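Local coordinates for flap endonuclease 1 (Desulfurococcus amylolyticus, PDB 3ORY), which probably cleaves branched DNA as a structure-specific nuclease of the XPG family, removing 5' flaps during replication and repair, at residues N44-F49 with S73-R78; P97-A102 with K140-M145; Q162-G167 with Q299-D304. All blocks are in the same frame, centred on the assembly; numbering follows the deposited sequence.

Contact 1 (N44-F49 with S73-R78)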
ATOM      1  N   ASN A  44       0.224   2.406  -3.430  1.00 22.44           N
ATOM      2  CA  ASN A  44       0.294   2.139  -1.998  1.00 23.17           C
ATOM      3  C   ASN A  44       1.733   1.905  -1.556  1.00 23.27           C
ATOM      4  O   ASN A  44       2.158   2.432  -0.526  1.00 23.58           O
ATOM      5  CB  ASN A  44      -0.580   0.951  -1.580  1.00 23.43           C
ATOM      6  CG  ASN A  44      -0.911   0.977  -0.117  1.00 25.50           C
ATOM      7  OD1 ASN A  44      -1.941   1.543   0.291  1.00 29.10           O
ATOM      8  ND2 ASN A  44      -0.042   0.388   0.700  1.00 24.34           N
ATOM      9  N   ALA A  45       2.477   1.118  -2.332  1.00 23.12           N
ATOM     10  CA  ALA A  45       3.889   0.883  -2.034  1.00 23.83           C
ATOM     11  C   ALA A  45       4.681   2.181  -2.038  1.00 24.00           C
ATOM     12  O   ALA A  45       5.480   2.413  -1.143  1.00 24.49           O
ATOM     13  CB  ALA A  45       4.511  -0.146  -3.015  1.00 23.95           C
ATOM     14  N   LEU A  46       4.460   3.032  -3.037  1.00 23.74           N
ATOM     15  CA  LEU A  46       5.215   4.284  -3.119  1.00 23.97           C
ATOM     16  C   LEU A  46       4.909   5.189  -1.932  1.00 24.43           C
ATOM     17  O   LEU A  46       5.803   5.847  -1.412  1.00 25.32           O
ATOM     18  CB  LEU A  46       4.962   5.009  -4.461  1.00 23.32           C
ATOM     19  CG  LEU A  46       5.424   4.240  -5.708  1.00 23.79           C
ATOM     20  CD1 LEU A  46       5.114   5.009  -7.007  1.00 22.79           C
ATOM     21  CD2 LEU A  46       6.903   3.901  -5.643  1.00 24.87           C
ATOM     22  N   TYR A  47       3.648   5.209  -1.501  1.00 24.42           N
ATOM     23  CA  TYR A  47       3.259   5.928  -0.294  1.00 24.86           C
ATOM     24  C   TYR A  47       3.932   5.376   0.965  1.00 25.66           C
ATOM     25  O   TYR A  47       4.353   6.152   1.841  1.00 25.54           O
ATOM     26  CB  TYR A  47       1.725   5.965  -0.139  1.00 25.18           C
ATOM     27  CG  TYR A  47       1.114   7.171  -0.826  1.00 26.76           C
ATOM     28  CD1 TYR A  47       1.494   8.469  -0.454  1.00 29.03           C
ATOM     29  CD2 TYR A  47       0.193   7.027  -1.859  1.00 29.26           C
ATOM     30  CE1 TYR A  47       0.955   9.584  -1.074  1.00 30.41           C
ATOM     31  CE2 TYR A  47      -0.355   8.157  -2.506  1.00 28.83           C
ATOM     32  CZ  TYR A  47       0.034   9.419  -2.098  1.00 30.92           C
ATOM     33  OH  TYR A  47      -0.477  10.537  -2.708  1.00 33.28           O
ATOM     34  N   GLN A  48       4.037   4.047   1.057  1.00 25.08           N
ATOM     35  CA  GLN A  48       4.738   3.428   2.195  1.00 26.45           C
ATOM     36  C   GLN A  48       6.203   3.862   2.254  1.00 26.68           C
ATOM     37  O   GLN A  48       6.700   4.230   3.327  1.00 26.87           O
ATOM     38  CB  GLN A  48       4.650   1.900   2.174  1.00 26.61           C
ATOM     39  CG  GLN A  48       3.240   1.329   2.246  1.00 27.57           C
ATOM     40  CD  GLN A  48       2.343   2.029   3.260  1.00 29.79           C
ATOM     41  OE1 GLN A  48       2.745   2.315   4.398  1.00 27.85           O
ATOM     42  NE2 GLN A  48       1.103   2.284   2.857  1.00 28.36           N
ATOM     43  N   PHE A  49       6.869   3.840   1.098  1.00 26.61           N
ATOM     44  CA  PHE A  49       8.274   4.253   1.004  1.00 27.62           C
ATOM     45  C   PHE A  49       8.455   5.737   1.337  1.00 28.15           C
ATOM     46  O   PHE A  49       9.419   6.129   2.016  1.00 28.73           O
ATOM     47  CB  PHE A  49       8.827   3.956  -0.390  1.00 27.07           C
ATOM     48  CG  PHE A  49       8.725   2.505  -0.793  1.00 27.62           C
ATOM     49  CD1 PHE A  49       8.915   1.487   0.139  1.00 26.67           C
ATOM     50  CD2 PHE A  49       8.468   2.159  -2.124  1.00 27.45           C
ATOM     51  CE1 PHE A  49       8.821   0.134  -0.229  1.00 28.02           C
ATOM     52  CE2 PHE A  49       8.383   0.812  -2.509  1.00 26.64           C
ATOM     53  CZ  PHE A  49       8.564  -0.201  -1.563  1.00 26.13           C
ATOM     54  N   SER A  73      14.175   5.034  -3.421  1.00 28.91           N
ATOM     55  CA  SER A  73      15.035   4.282  -2.520  1.00 29.57           C
ATOM     56  C   SER A  73      14.318   3.040  -1.995  1.00 29.32           C
ATOM     57  O   SER A  73      14.843   1.925  -2.068  1.00 29.48           O
ATOM     58  CB  SER A  73      15.479   5.162  -1.356  1.00 30.30           C
ATOM     59  OG  SER A  73      16.436   4.489  -0.580  1.00 31.51           O
ATOM     60  N   GLY A  74      13.112   3.241  -1.478  1.00 28.70           N
ATOM     61  CA  GLY A  74      12.250   2.128  -1.084  1.00 28.41           C
ATOM     62  C   GLY A  74      11.999   1.140  -2.200  1.00 27.98           C
ATOM     63  O   GLY A  74      12.178  -0.073  -2.021  1.00 28.44           O
ATOM     64  N   LEU A  75      11.602   1.645  -3.364  1.00 26.87           N
ATOM     65  CA  LEU A  75      11.291   0.767  -4.467  1.00 26.88           C
ATOM     66  C   LEU A  75      12.506  -0.085  -4.869  1.00 27.55           C
ATOM     67  O   LEU A  75      12.372  -1.273  -5.134  1.00 27.64           O
ATOM     68  CB  LEU A  75      10.769   1.560  -5.662  1.00 26.11           C
ATOM     69  CG  LEU A  75      10.112   0.777  -6.800  1.00 25.87           C
ATOM     70  CD1 LEU A  75       8.863   0.048  -6.334  1.00 24.73           C
ATOM     71  CD2 LEU A  75       9.749   1.734  -7.919  1.00 22.64           C
ATOM     72  N   PHE A  76      13.676   0.535  -4.918  1.00 27.61           N
ATOM     73  CA  PHE A  76      14.903  -0.177  -5.247  1.00 28.67           C
ATOM     74  C   PHE A  76      15.248  -1.248  -4.209  1.00 29.02           C
ATOM     75  O   PHE A  76      15.271  -2.440  -4.518  1.00 28.81           O
ATOM     76  CB  PHE A  76      16.052   0.824  -5.410  1.00 29.02           C
ATOM     77  CG  PHE A  76      17.376   0.196  -5.781  1.00 31.09           C
ATOM     78  CD1 PHE A  76      17.533  -0.489  -6.990  1.00 30.87           C
ATOM     79  CD2 PHE A  76      18.478   0.324  -4.934  1.00 32.02           C
ATOM     80  CE1 PHE A  76      18.777  -1.054  -7.333  1.00 31.44           C
ATOM     81  CE2 PHE A  76      19.720  -0.234  -5.271  1.00 31.99           C
ATOM     82  CZ  PHE A  76      19.867  -0.918  -6.472  1.00 32.61           C
ATOM     83  N   TYR A  77      15.489  -0.820  -2.979  1.00 29.56           N
ATOM     84  CA  TYR A  77      15.997  -1.723  -1.949  1.00 31.42           C
ATOM     85  C   TYR A  77      14.992  -2.779  -1.500  1.00 31.46           C
ATOM     86  O   TYR A  77      15.371  -3.925  -1.271  1.00 31.96           O
ATOM     87  CB  TYR A  77      16.563  -0.939  -0.757  1.00 31.80           C
ATOM     88  CG  TYR A  77      17.841  -0.202  -1.110  1.00 33.93           C
ATOM     89  CD1 TYR A  77      19.023  -0.907  -1.391  1.00 35.24           C
ATOM     90  CD2 TYR A  77      17.879   1.194  -1.161  1.00 34.47           C
ATOM     91  CE1 TYR A  77      20.207  -0.236  -1.719  1.00 36.22           C
ATOM     92  CE2 TYR A  77      19.067   1.874  -1.484  1.00 34.43           C
ATOM     93  CZ  TYR A  77      20.216   1.150  -1.766  1.00 36.06           C
ATOM     94  OH  TYR A  77      21.379   1.812  -2.092  1.00 37.43           O
ATOM     95  N   ARG A  78      13.719  -2.398  -1.387  1.00 30.71           N
ATOM     96  CA  ARG A  78      12.685  -3.346  -0.979  1.00 30.58           C
ATOM     97  C   ARG A  78      12.426  -4.392  -2.057  1.00 30.02           C
ATOM     98  O   ARG A  78      12.249  -5.571  -1.743  1.00 29.70           O
ATOM     99  CB  ARG A  78      11.386  -2.625  -0.608  1.00 30.38           C
ATOM    100  CG  ARG A  78      10.203  -3.541  -0.279  1.00 33.26           C
ATOM    101  CD  ARG A  78      10.482  -4.421   0.946  1.00 37.96           C
ATOM    102  NE  ARG A  78      10.890  -3.637   2.115  1.00 40.18           N
ATOM    103  CZ  ARG A  78      10.797  -4.067   3.372  1.00 42.94           C
ATOM    104  NH1 ARG A  78      10.294  -5.266   3.632  1.00 43.24           N
ATOM    105  NH2 ARG A  78      11.191  -3.292   4.372  1.00 44.09           N
TER
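Phe49 and Gly74 bring two helices together, their CA atoms 5.0 Å apart, where the axes of 44-49 and 73-78 approach to 9.1 Å and run at 104° to each other. Both helices belong to the PIN-like core of the XPG N-terminal domain, in the connection between parallel strands 37-41 and 88-93. The Phe49 ring fills the crossing. CG anti to the carbonyl carbon (chi1 -57°) aims the ring at the partner helix, and the turn about chi2 sets one face against the backbone of Gly74 and Leu75. Gly74 CA makes a CH-pi contact there, 3.7 Å from the Phe49 ring centroid, and the backbone N of Leu75 stands nearer the rim, 3.4 Å from Phe49 CD2. Over the opposite face is Ala45 O, the carbonyl that accepts the helical bond from Phe49 N, so the ring is sandwiched between backbones. A CB built on Gly74 would fall only 2.2 Å from Phe49 CG. Cutting Phe49 back to an alanine is likely to open a gap between the helices and leave the Gly74 backbone without the aromatic face against which it packs. Beside the ring, Leu75 CD1 touches Phe49 CE2, while Leu46 CD2 meets Leu75 CD2 at 4.2 Å; Ala149 of helix 143-156 contacts both leucines. Arg78 contributes only its aliphatic base here. Its chain bends at chi2 and chi3 and carries the guanidinium off to hydrogen-bond Ser205 O through NH2. At the ring, Arg78 CB lies obliquely, 3.8 Å from Phe49 CE1.

Contact 2 (P97-A102 with K140-M145); sequences PPELKA and KLTEEM
Leu141 and Thr142 lead into helix 143-156 of the nuclease core, which Glu143 begins, and a capping box at its start lies against the Pro97-Glu99 turn that follows strand 88-93. Leu141 comes first, and both its backbone and its side chain meet Pro98. Its carbonyl O is 3.3 Å from Pro98 CG, and from the same residue the isobutyl group brings CD2 to 3.9 Å from Pro98 CB. The same leucine rests on Leu46, while Tyr43 and Val146 also pack on Pro98, so the proline ring sits between helices 42-52 and 143-156. Thr142 is the N-cap. Its CA and CB pass beside the carboxylate of Glu99, the CB 3.5 Å from Glu99 OE2. Glu143 N, in the first turn of the helix, donates to Glu99 OE2 over 2.8 Å in a nearly straight bond (167°) that reaches the syn side of the oxygen, 32° out of the carboxylate plane. The Glu99 chain, bent at chi2 (90°), is folded back to make this possible, and the helix start would probably favour its charged form, partly offset by the nearby Glu143 carboxylate. The Glu143 side chain crosses that of Glu99 at about a right angle and leans its OE1 over the prolines, 3.5 Å from Pro97 CB. Met145 closes the box from inside the helix: its backbone N donates to Thr142 OG1 at 3.2 Å, and in return Thr142 N points a weak bond at Met145 SD, 3.5 Å away.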
ATOM      1  N   PRO A  97      -3.734   9.397 -12.538  1.00 23.82           N
ATOM      2  CA  PRO A  97      -2.578   9.933 -11.812  1.00 23.59           C
ATOM      3  C   PRO A  97      -2.886  10.090 -10.320  1.00 23.14           C
ATOM      4  O   PRO A  97      -4.054  10.256  -9.946  1.00 22.94           O
ATOM      5  CB  PRO A  97      -2.305  11.295 -12.487  1.00 23.57           C
ATOM      6  CG  PRO A  97      -3.449  11.570 -13.374  1.00 24.77           C
ATOM      7  CD  PRO A  97      -4.226  10.308 -13.587  1.00 24.22           C
ATOM      8  N   PRO A  98      -1.852  10.025  -9.461  1.00 23.06           N
ATOM      9  CA  PRO A  98      -2.085  10.039  -8.020  1.00 23.10           C
ATOM     10  C   PRO A  98      -2.712  11.352  -7.549  1.00 23.81           C
ATOM     11  O   PRO A  98      -3.427  11.360  -6.531  1.00 23.88           O
ATOM     12  CB  PRO A  98      -0.679   9.847  -7.435  1.00 23.36           C
ATOM     13  CG  PRO A  98       0.241  10.362  -8.516  1.00 23.85           C
ATOM     14  CD  PRO A  98      -0.421   9.952  -9.788  1.00 22.96           C
ATOM     15  N   GLU A  99      -2.487  12.437  -8.298  1.00 23.94           N
ATOM     16  CA  GLU A  99      -3.132  13.728  -7.996  1.00 24.88           C
ATOM     17  C   GLU A  99      -4.648  13.675  -8.105  1.00 25.50           C
ATOM     18  O   GLU A  99      -5.332  14.569  -7.612  1.00 26.32           O
ATOM     19  CB  GLU A  99      -2.613  14.856  -8.901  1.00 25.04           C
ATOM     20  CG  GLU A  99      -1.112  15.141  -8.747  1.00 25.01           C
ATOM     21  CD  GLU A  99      -0.262  14.311  -9.695  1.00 26.91           C
ATOM     22  OE1 GLU A  99      -0.742  13.258 -10.183  1.00 25.40           O
ATOM     23  OE2 GLU A  99       0.888  14.713  -9.968  1.00 27.09           O
ATOM     24  N   LEU A 100      -5.180  12.636  -8.749  1.00 25.03           N
ATOM     25  CA  LEU A 100      -6.615  12.563  -8.983  1.00 25.31           C
ATOM     26  C   LEU A 100      -7.245  11.360  -8.289  1.00 25.44           C
ATOM     27  O   LEU A 100      -8.333  10.934  -8.655  1.00 26.43           O
ATOM     28  CB  LEU A 100      -6.909  12.551 -10.494  1.00 25.32           C
ATOM     29  CG  LEU A 100      -6.355  13.746 -11.282  1.00 26.17           C
ATOM     30  CD1 LEU A 100      -6.651  13.575 -12.771  1.00 27.38           C
ATOM     31  CD2 LEU A 100      -6.919  15.078 -10.749  1.00 26.08           C
ATOM     32  N   LYS A 101      -6.552  10.824  -7.284  1.00 24.61           N
ATOM     33  CA  LYS A 101      -7.054   9.717  -6.480  1.00 24.24           C
ATOM     34  C   LYS A 101      -7.716  10.295  -5.236  1.00 24.88           C
ATOM     35  O   LYS A 101      -7.027  10.676  -4.278  1.00 25.07           O
ATOM     36  CB  LYS A 101      -5.900   8.793  -6.084  1.00 24.17           C
ATOM     37  CG  LYS A 101      -5.312   7.992  -7.261  1.00 24.65           C
ATOM     38  CD  LYS A 101      -6.318   6.943  -7.720  1.00 27.06           C
ATOM     39  CE  LYS A 101      -6.391   5.773  -6.750  1.00 29.00           C
ATOM     40  NZ  LYS A 101      -7.516   4.879  -7.173  1.00 32.54           N
ATOM     41  N   ALA A 102      -9.043  10.359  -5.243  1.00 24.50           N
ATOM     42  CA  ALA A 102      -9.763  11.131  -4.229  1.00 25.41           C
ATOM     43  C   ALA A 102      -9.595  10.592  -2.801  1.00 25.45           C
ATOM     44  O   ALA A 102      -9.416  11.367  -1.867  1.00 24.86           O
ATOM     45  CB  ALA A 102     -11.240  11.268  -4.598  1.00 25.94           C
ATOM     46  N   LYS A 140       3.645  14.314  -0.928  1.00 33.73           N
ATOM     47  CA  LYS A 140       2.681  14.053  -1.997  1.00 32.65           C
ATOM     48  C   LYS A 140       3.293  13.136  -3.057  1.00 30.69           C
ATOM     49  O   LYS A 140       4.425  13.340  -3.489  1.00 30.26           O
ATOM     50  CB  LYS A 140       2.228  15.361  -2.652  1.00 33.00           C
ATOM     51  CG  LYS A 140       1.341  16.230  -1.783  1.00 36.24           C
ATOM     52  CD  LYS A 140       1.140  17.645  -2.360  1.00 41.30           C
ATOM     53  CE  LYS A 140       0.253  18.513  -1.439  1.00 43.04           C
ATOM     54  NZ  LYS A 140       0.156  19.936  -1.864  1.00 45.55           N
ATOM     55  N   LEU A 141       2.546  12.121  -3.476  1.00 29.16           N
ATOM     56  CA  LEU A 141       2.943  11.322  -4.640  1.00 27.03           C
ATOM     57  C   LEU A 141       2.473  12.032  -5.902  1.00 26.60           C
ATOM     58  O   LEU A 141       1.286  12.295  -6.056  1.00 25.57           O
ATOM     59  CB  LEU A 141       2.342   9.910  -4.571  1.00 26.81           C
ATOM     60  CG  LEU A 141       2.696   8.960  -5.725  1.00 24.97           C
ATOM     61  CD1 LEU A 141       4.211   8.697  -5.752  1.00 23.22           C
ATOM     62  CD2 LEU A 141       1.910   7.661  -5.597  1.00 23.94           C
ATOM     63  N   THR A 142       3.405  12.337  -6.802  1.00 26.22           N
ATOM     64  CA  THR A 142       3.065  13.015  -8.053  1.00 26.50           C
ATOM     65  C   THR A 142       3.197  12.075  -9.248  1.00 26.58           C
ATOM     66  O   THR A 142       3.832  11.025  -9.163  1.00 26.60           O
ATOM     67  CB  THR A 142       3.980  14.214  -8.327  1.00 26.53           C
ATOM     68  OG1 THR A 142       5.259  13.725  -8.739  1.00 26.53           O
ATOM     69  CG2 THR A 142       4.127  15.113  -7.083  1.00 27.74           C
ATOM     70  N   GLU A 143       2.598  12.473 -10.363  1.00 27.24           N
ATOM     71  CA  GLU A 143       2.701  11.727 -11.612  1.00 28.00           C
ATOM     72  C   GLU A 143       4.161  11.536 -12.074  1.00 28.42           C
ATOM     73  O   GLU A 143       4.520  10.464 -12.548  1.00 28.13           O
ATOM     74  CB  GLU A 143       1.815  12.392 -12.689  1.00 28.48           C
ATOM     75  CG  GLU A 143       1.851  11.748 -14.090  1.00 30.14           C
ATOM     76  CD  GLU A 143       1.468  10.267 -14.112  1.00 31.17           C
ATOM     77  OE1 GLU A 143       0.782   9.765 -13.177  1.00 30.19           O
ATOM     78  OE2 GLU A 143       1.881   9.597 -15.086  1.00 32.80           O
ATOM     79  N   GLU A 144       5.003  12.561 -11.914  1.00 28.67           N
ATOM     80  CA  GLU A 144       6.429  12.444 -12.252  1.00 29.70           C
ATOM     81  C   GLU A 144       7.132  11.367 -11.414  1.00 28.88           C
ATOM     82  O   GLU A 144       7.951  10.604 -11.941  1.00 28.45           O
ATOM     83  CB  GLU A 144       7.159  13.806 -12.132  1.00 30.83           C
ATOM     84  CG  GLU A 144       8.703  13.719 -12.234  1.00 35.86           C
ATOM     85  CD  GLU A 144       9.414  15.082 -12.159  1.00 42.23           C
ATOM     86  OE1 GLU A 144       8.826  16.063 -11.652  1.00 45.69           O
ATOM     87  OE2 GLU A 144      10.578  15.174 -12.608  1.00 45.72           O
ATOM     88  N   MET A 145       6.805  11.285 -10.124  1.00 28.05           N
ATOM     89  CA  MET A 145       7.378  10.245  -9.263  1.00 27.63           C
ATOM     90  C   MET A 145       6.919   8.842  -9.696  1.00 27.14           C
ATOM     91  O   MET A 145       7.699   7.886  -9.650  1.00 26.50           O
ATOM     92  CB  MET A 145       7.028  10.496  -7.800  1.00 27.97           C
ATOM     93  CG  MET A 145       7.645  11.785  -7.241  1.00 30.62           C
ATOM     94  SD  MET A 145       6.746  12.449  -5.813  1.00 37.50           S
ATOM     95  CE  MET A 145       7.014  11.154  -4.638  1.00 31.27           C
TER

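Contact 3 (Q162-G167 with Q299-D304); sequences QAPAEG and QPQVTD
Pro164 packs against Gln301, Val302 and Thr303 at the surface of the XPG nuclease core, where the irregular loop 162-165 and the segment 301-303 run nearly antiparallel, their end-to-end directions 160° apart. One belongs to the I-region loop between strand 160-162 and helix 167-176, and the other leads out of helix 290-298. The pyrrolidine ring of Pro164 shows how they fit. Its CB faces the aliphatic part of Gln301, 4.1 Å from that residue's CG. Next round the ring, Pro164 CG sits over the partner backbone, 3.5 Å from Gln301 O and close to Val302 CA. The last ring atom, CD, meets the methyl of Thr303, lying 3.7 Å from CG2. With Thr303 OG1 anti to the backbone N (chi1 -175°), the methyl is turned toward the proline and the hydroxyl is left to bond Asn305 N. One residue on, the Ala165 methyl adds a contact of 4.0 Å between its CB and Gln301 CB. The two segments make no direct hydrogen bond; a water joins them. It accepts from Ala165 N and donates to Glu166 O, and its shortest bond is the one it donates to Gln301 O, at 2.7 Å. Glu166, the N-cap of the helix, is itself held by the hydroxyls of Tyr251 and Tyr296, and Tyr296 also accepts from Gln301 N. Direct contact is thus van der Waals packing, mostly of carbon on carbon, by a proline with no N-H to offer, so the join probably depends on close fit more than on directional bonds.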
ATOM      1  N   GLN A 162      -0.340  -1.862 -16.280  1.00 25.62           N
ATOM      2  CA  GLN A 162      -1.160  -0.661 -16.351  1.00 25.08           C
ATOM      3  C   GLN A 162      -2.622  -1.044 -16.129  1.00 25.21           C
ATOM      4  O   GLN A 162      -3.254  -1.646 -16.998  1.00 25.48           O
ATOM      5  CB  GLN A 162      -0.999   0.036 -17.716  1.00 25.69           C
ATOM      6  CG  GLN A 162      -1.766   1.366 -17.810  1.00 24.45           C
ATOM      7  CD  GLN A 162      -1.431   2.286 -16.653  1.00 24.68           C
ATOM      8  OE1 GLN A 162      -0.312   2.785 -16.566  1.00 25.27           O
ATOM      9  NE2 GLN A 162      -2.401   2.510 -15.742  1.00 22.03           N
ATOM     10  N   ALA A 163      -3.156  -0.704 -14.960  1.00 24.72           N
ATOM     11  CA  ALA A 163      -4.570  -0.915 -14.684  1.00 23.91           C
ATOM     12  C   ALA A 163      -5.383   0.118 -15.461  1.00 23.86           C
ATOM     13  O   ALA A 163      -4.942   1.260 -15.603  1.00 24.32           O
ATOM     14  CB  ALA A 163      -4.826  -0.774 -13.202  1.00 23.64           C
ATOM     15  N   PRO A 164      -6.559  -0.278 -15.997  1.00 24.02           N
ATOM     16  CA  PRO A 164      -7.449   0.710 -16.615  1.00 23.97           C
ATOM     17  C   PRO A 164      -8.005   1.715 -15.599  1.00 23.38           C
ATOM     18  O   PRO A 164      -8.243   2.878 -15.949  1.00 23.49           O
ATOM     19  CB  PRO A 164      -8.586  -0.146 -17.198  1.00 23.96           C
ATOM     20  CG  PRO A 164      -8.573  -1.410 -16.419  1.00 24.49           C
ATOM     21  CD  PRO A 164      -7.104  -1.647 -16.105  1.00 23.87           C
ATOM     22  N   ALA A 165      -8.224   1.265 -14.365  1.00 22.86           N
ATOM     23  CA  ALA A 165      -8.801   2.098 -13.313  1.00 22.43           C
ATOM     24  C   ALA A 165      -8.078   1.832 -11.999  1.00 22.06           C
ATOM     25  O   ALA A 165      -6.859   1.943 -11.961  1.00 21.87           O
ATOM     26  CB  ALA A 165     -10.338   1.848 -13.202  1.00 22.73           C
ATOM     27  N   GLU A 166      -8.795   1.456 -10.933  1.00 21.73           N
ATOM     28  CA  GLU A 166      -8.152   1.240  -9.626  1.00 21.77           C
ATOM     29  C   GLU A 166      -7.057   0.167  -9.675  1.00 22.14           C
ATOM     30  O   GLU A 166      -7.298  -0.953 -10.152  1.00 22.14           O
ATOM     31  CB  GLU A 166      -9.170   0.847  -8.540  1.00 22.05           C
ATOM     32  CG  GLU A 166     -10.191   1.939  -8.189  1.00 23.34           C
ATOM     33  CD  GLU A 166     -11.434   1.881  -9.073  1.00 24.63           C
ATOM     34  OE1 GLU A 166     -11.436   1.129 -10.077  1.00 24.36           O
ATOM     35  OE2 GLU A 166     -12.422   2.570  -8.748  1.00 25.25           O
ATOM     36  N   GLY A 167      -5.859   0.527  -9.198  1.00 21.86           N
ATOM     37  CA  GLY A 167      -4.734  -0.397  -9.084  1.00 21.21           C
ATOM     38  C   GLY A 167      -5.094  -1.591  -8.219  1.00 21.52           C
ATOM     39  O   GLY A 167      -4.777  -2.741  -8.565  1.00 21.17           O
ATOM     40  N   GLN A 299     -18.048  -5.463  -9.749  1.00 25.71           N
ATOM     41  CA  GLN A 299     -17.602  -5.643 -11.132  1.00 26.44           C
ATOM     42  C   GLN A 299     -16.806  -4.433 -11.597  1.00 24.97           C
ATOM     43  O   GLN A 299     -17.304  -3.639 -12.405  1.00 24.86           O
ATOM     44  CB  GLN A 299     -18.792  -5.865 -12.065  1.00 27.45           C
ATOM     45  CG  GLN A 299     -19.629  -7.069 -11.694  1.00 33.59           C
ATOM     46  CD  GLN A 299     -20.457  -7.566 -12.839  1.00 40.58           C
ATOM     47  OE1 GLN A 299     -19.964  -8.303 -13.699  1.00 44.73           O
ATOM     48  NE2 GLN A 299     -21.732  -7.175 -12.864  1.00 42.18           N
ATOM     49  N   PRO A 300     -15.574  -4.275 -11.076  1.00 24.30           N
ATOM     50  CA  PRO A 300     -14.782  -3.078 -11.365  1.00 23.43           C
ATOM     51  C   PRO A 300     -14.182  -3.127 -12.758  1.00 23.38           C
ATOM     52  O   PRO A 300     -14.177  -4.188 -13.404  1.00 22.62           O
ATOM     53  CB  PRO A 300     -13.675  -3.125 -10.307  1.00 22.94           C
ATOM     54  CG  PRO A 300     -13.497  -4.580 -10.033  1.00 23.80           C
ATOM     55  CD  PRO A 300     -14.865  -5.192 -10.155  1.00 24.20           C
ATOM     56  N   GLN A 301     -13.710  -1.978 -13.229  1.00 22.97           N
ATOM     57  CA  GLN A 301     -13.054  -1.919 -14.519  1.00 23.34           C
ATOM     58  C   GLN A 301     -11.641  -2.475 -14.372  1.00 22.90           C
ATOM     59  O   GLN A 301     -10.794  -1.865 -13.731  1.00 22.75           O
ATOM     60  CB  GLN A 301     -13.021  -0.482 -15.060  1.00 22.82           C
ATOM     61  CG  GLN A 301     -12.659  -0.416 -16.554  1.00 25.98           C
ATOM     62  CD  GLN A 301     -13.710  -1.088 -17.424  1.00 26.71           C
ATOM     63  OE1 GLN A 301     -14.915  -0.865 -17.261  1.00 30.51           O
ATOM     64  NE2 GLN A 301     -13.268  -1.932 -18.315  1.00 29.98           N
ATOM     65  N   VAL A 302     -11.410  -3.635 -14.979  1.00 23.22           N
ATOM     66  CA  VAL A 302     -10.143  -4.375 -14.916  1.00 23.34           C
ATOM     67  C   VAL A 302      -9.871  -4.956 -16.312  1.00 24.83           C
ATOM     68  O   VAL A 302     -10.766  -4.985 -17.152  1.00 25.03           O
ATOM     69  CB  VAL A 302     -10.195  -5.534 -13.866  1.00 23.59           C
ATOM     70  CG1 VAL A 302     -10.230  -4.976 -12.425  1.00 21.21           C
ATOM     71  CG2 VAL A 302     -11.398  -6.474 -14.122  1.00 23.73           C
ATOM     72  N   THR A 303      -8.660  -5.428 -16.564  1.00 25.55           N
ATOM     73  CA  THR A 303      -8.317  -5.880 -17.914  1.00 26.91           C
ATOM     74  C   THR A 303      -7.644  -7.239 -17.952  1.00 28.00           C
ATOM     75  O   THR A 303      -6.945  -7.625 -17.015  1.00 26.99           O
ATOM     76  CB  THR A 303      -7.421  -4.844 -18.666  1.00 26.65           C
ATOM     77  OG1 THR A 303      -7.210  -5.289 -20.015  1.00 27.21           O
ATOM     78  CG2 THR A 303      -6.034  -4.673 -17.982  1.00 25.79           C
ATOM     79  N   ASP A 304      -7.861  -7.943 -19.061  1.00 30.49           N
ATOM     80  CA  ASP A 304      -7.135  -9.169 -19.398  1.00 32.71           C
ATOM     81  C   ASP A 304      -5.881  -8.870 -20.186  1.00 33.46           C
ATOM     82  O   ASP A 304      -5.107  -9.781 -20.491  1.00 34.11           O
ATOM     83  CB  ASP A 304      -8.013 -10.068 -20.276  1.00 34.28           C
ATOM     84  CG  ASP A 304      -9.115 -10.715 -19.510  1.00 35.87           C
ATOM     85  OD1 ASP A 304      -8.871 -11.139 -18.365  1.00 37.91           O
ATOM     86  OD2 ASP A 304     -10.230 -10.805 -20.059  1.00 40.39           O
TER
HETATM   87  O   HOH W   1      -8.255  -1.348 -12.837  1.00 18.64           O

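From the N terminus, contact 1 comes first, closing the 23-residue connection that brings helix 70-84 back onto helix 42-52. Contact 2 then closes a longer, mostly helical excursion through helices 102-125 and 128-134, returning the chain to the turn after strand 88-93. Contact 3 closes the widest span, 131 residues, and fastens the exit from helix 290-298 to the loop before helix 167-176. The three lie in series; none nests within or crosses another. Contact 2 nevertheless touches both others: Tyr47 and Leu46 of contact 1 pack on its Leu141, and its Lys101, salt-bridged to Asp94 and Asp250, lies against Glu166 of contact 3.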